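Local coordinates for protein TBC1 domain family member 22A (PDB 2QFZ) that probably acts as a GTPase-activating protein for Rab family proteins, a role that lies in the TBC domain making up most of this construct, at residues 104-107 / 108-112. Residues are numbered along the deposited sequence; the frame is centred on the assembly and turned at random. Where two conformers were deposited one is given.
Sequences TYRQ and IHIDI
Tyr-105 meets His-109 one turn further along the helix. The two rings are turned obliquely, with planes at 57° and centroids 5.3 Å apart. The imidazole brings its CD2 corner to the phenol end, with His-109 CD2 3.2 Å from Tyr-105 OH. His-109 CB lies over one face of the tyrosine ring, near its border and not over its centre. The bond from CA to CB of Tyr-105 leads away from residues 108-112, but with CG anti to the backbone N (chi1 177°) the ring swings back beside His-109. The hydroxyl is hydrogen-bonded to Glu-131 of helix 124-140. An alanine here removes the ring and its hydroxyl, so Glu-131 would probably lose this partner and His-109 would probably be freer to turn.

Arg-106 was modelled in two conformers, so the place of its guanidinium over Ile-110 CD1 is doubtful. Thr-104 and Ile-108 meet through their methyls, with Thr-104 CG2 3.9 Å from Ile-108 CD1.

Backbone bonds fix this spacing. His-109 N donates to Tyr-105 O at 2.8 Å, and Asp-111 N donates to Gln-107 O at 3.2 Å. Ile-108 N donates to Thr-104 O, and Ile-110 N to Arg-106 O at a more bent angle. Gln-107 O also receives a weak bond from Ile-110 N.

Further out, Ile-108 is buried and touches Tyr-146 and Glu-131. Asp-111, also buried, is hydrogen-bonded through OD2 to the hydroxyl of Tyr-146. The pattern is that of i to i+4 pairing on an alpha helix. Here helix 102-111 packs beside helix 124-140 in the all-helical Rab-GAP TBC domain.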
ATOM      1  N   THR A 104       8.037 -21.578  -5.105  1.00 47.53           N
ATOM      2  CA  THR A 104       7.448 -20.401  -4.475  1.00 42.77           C
ATOM      3  C   THR A 104       8.357 -19.867  -3.366  1.00 43.44           C
ATOM      4  O   THR A 104       8.603 -18.643  -3.287  1.00 42.76           O
ATOM      5  CB  THR A 104       6.038 -20.704  -3.911  1.00 39.51           C
ATOM      6  OG1 THR A 104       5.180 -21.130  -4.976  1.00 37.20           O
ATOM      7  CG2 THR A 104       5.436 -19.489  -3.267  1.00 35.84           C
ATOM      8  N   TYR A 105       8.881 -20.756  -2.519  1.00 42.33           N
ATOM      9  CA  TYR A 105       9.723 -20.294  -1.414  1.00 43.57           C
ATOM     10  C   TYR A 105      11.069 -19.704  -1.894  1.00 41.12           C
ATOM     11  O   TYR A 105      11.575 -18.743  -1.299  1.00 41.24           O
ATOM     12  CB  TYR A 105       9.965 -21.376  -0.338  1.00 47.72           C
ATOM     13  CG  TYR A 105      10.895 -20.851   0.736  1.00 48.54           C
ATOM     14  CD1 TYR A 105      10.498 -19.804   1.571  1.00 50.14           C
ATOM     15  CD2 TYR A 105      12.187 -21.337   0.869  1.00 49.69           C
ATOM     16  CE1 TYR A 105      11.362 -19.279   2.553  1.00 51.67           C
ATOM     17  CE2 TYR A 105      13.063 -20.820   1.855  1.00 52.11           C
ATOM     18  CZ  TYR A 105      12.649 -19.793   2.687  1.00 51.00           C
ATOM     19  OH  TYR A 105      13.520 -19.278   3.652  1.00 50.01           O
ATOM     20  N   ARG A 106      11.638 -20.291  -2.951  1.00 38.05           N
ATOM     21  CA  ARG A 106      12.922 -19.806  -3.477  0.50 36.50           C
ATOM     22  C   ARG A 106      12.769 -18.415  -4.052  1.00 34.21           C
ATOM     23  O   ARG A 106      13.621 -17.549  -3.792  1.00 33.44           O
ATOM     24  CB  ARG A 106      13.525 -20.742  -4.543  0.50 37.55           C
ATOM     25  CG  ARG A 106      14.995 -20.375  -4.885  0.50 37.37           C
ATOM     26  CD  ARG A 106      15.587 -21.198  -6.055  0.50 37.68           C
ATOM     27  NE  ARG A 106      17.026 -20.923  -6.216  0.50 37.03           N
ATOM     28  CZ  ARG A 106      17.557 -20.051  -7.078  0.50 37.17           C
ATOM     29  NH1 ARG A 106      16.788 -19.344  -7.902  0.50 36.93           N
ATOM     30  NH2 ARG A 106      18.874 -19.882  -7.118  0.50 37.28           N
ATOM     31  N   GLN A 107      11.699 -18.181  -4.825  1.00 32.53           N
ATOM     32  CA  GLN A 107      11.406 -16.821  -5.296  1.00 33.88           C
ATOM     33  C   GLN A 107      11.310 -15.813  -4.127  1.00 32.22           C
ATOM     34  O   GLN A 107      11.892 -14.705  -4.186  1.00 31.60           O
ATOM     35  CB  GLN A 107      10.129 -16.806  -6.146  1.00 39.79           C
ATOM     36  CG  GLN A 107      10.295 -17.392  -7.563  1.00 42.71           C
ATOM     37  CD  GLN A 107       9.055 -17.184  -8.419  1.00 44.91           C
ATOM     38  OE1 GLN A 107       8.894 -16.134  -9.061  1.00 48.46           O
ATOM     39  NE2 GLN A 107       8.155 -18.173  -8.414  1.00 44.91           N
ATOM     40  N   ILE A 108      10.612 -16.195  -3.052  1.00 32.27           N
ATOM     41  CA  ILE A 108      10.420 -15.294  -1.894  1.00 31.74           C
ATOM     42  C   ILE A 108      11.745 -15.060  -1.152  1.00 36.47           C
ATOM     43  O   ILE A 108      12.012 -13.941  -0.712  1.00 37.35           O
ATOM     44  CB  ILE A 108       9.314 -15.809  -0.912  1.00 29.07           C
ATOM     45  CG1 ILE A 108       7.951 -15.819  -1.597  1.00 27.37           C
ATOM     46  CG2 ILE A 108       9.306 -14.991   0.402  1.00 23.49           C
ATOM     47  CD1 ILE A 108       6.899 -16.779  -0.954  1.00 27.16           C
ATOM     48  N   HIS A 109      12.572 -16.105  -1.051  1.00 40.95           N
ATOM     49  CA  HIS A 109      13.895 -16.028  -0.369  1.00 43.43           C
ATOM     50  C   HIS A 109      14.880 -15.118  -1.089  1.00 41.32           C
ATOM     51  O   HIS A 109      15.779 -14.555  -0.470  1.00 44.74           O
ATOM     52  CB  HIS A 109      14.516 -17.436  -0.239  1.00 50.64           C
ATOM     53  CG  HIS A 109      15.519 -17.575   0.878  1.00 55.26           C
ATOM     54  ND1 HIS A 109      16.273 -16.521   1.353  1.00 58.27           N
ATOM     55  CD2 HIS A 109      15.901 -18.660   1.599  1.00 58.58           C
ATOM     56  CE1 HIS A 109      17.068 -16.945   2.321  1.00 58.09           C
ATOM     57  NE2 HIS A 109      16.858 -18.239   2.493  1.00 58.88           N
ATOM     58  N   ILE A 110      14.721 -14.969  -2.400  1.00 39.50           N
ATOM     59  CA  ILE A 110      15.584 -14.089  -3.191  1.00 38.16           C
ATOM     60  C   ILE A 110      15.179 -12.619  -3.093  1.00 35.52           C
ATOM     61  O   ILE A 110      16.032 -11.730  -3.001  1.00 37.90           O
ATOM     62  CB  ILE A 110      15.583 -14.522  -4.663  1.00 39.66           C
ATOM     63  CG1 ILE A 110      16.361 -15.842  -4.803  1.00 39.94           C
ATOM     64  CG2 ILE A 110      16.190 -13.427  -5.568  1.00 39.82           C
ATOM     65  CD1 ILE A 110      15.950 -16.668  -6.020  1.00 44.06           C
ATOM     66  N   ASP A 111      13.880 -12.372  -3.127  1.00 34.64           N
ATOM     67  CA  ASP A 111      13.333 -11.013  -3.098  1.00 34.09           C
ATOM     68  C   ASP A 111      13.366 -10.376  -1.722  1.00 31.25           C
ATOM     69  O   ASP A 111      13.793  -9.236  -1.606  1.00 27.51           O
ATOM     70  CB  ASP A 111      11.886 -11.002  -3.593  1.00 35.81           C
ATOM     71  CG  ASP A 111      11.767 -11.316  -5.094  1.00 40.06           C
ATOM     72  OD1 ASP A 111      12.811 -11.356  -5.802  1.00 41.22           O
ATOM     73  OD2 ASP A 111      10.624 -11.534  -5.540  1.00 36.10           O
ATOM     74  N   ILE A 112      12.907 -11.099  -0.692  1.00 31.01           N
ATOM     75  CA  ILE A 112      12.763 -10.484   0.633  1.00 34.64           C
ATOM     76  C   ILE A 112      14.070  -9.889   1.104  1.00 35.70           C
ATOM     77  O   ILE A 112      14.109  -8.693   1.379  1.00 33.36           O
ATOM     78  CB  ILE A 112      12.104 -11.421   1.731  1.00 31.70           C
ATOM     79  CG1 ILE A 112      10.656 -11.743   1.376  1.00 32.47           C
ATOM     80  CG2 ILE A 112      12.193 -10.791   3.134  1.00 31.46           C
ATOM     81  CD1 ILE A 112      10.021 -10.826   0.381  1.00 30.45           C
TER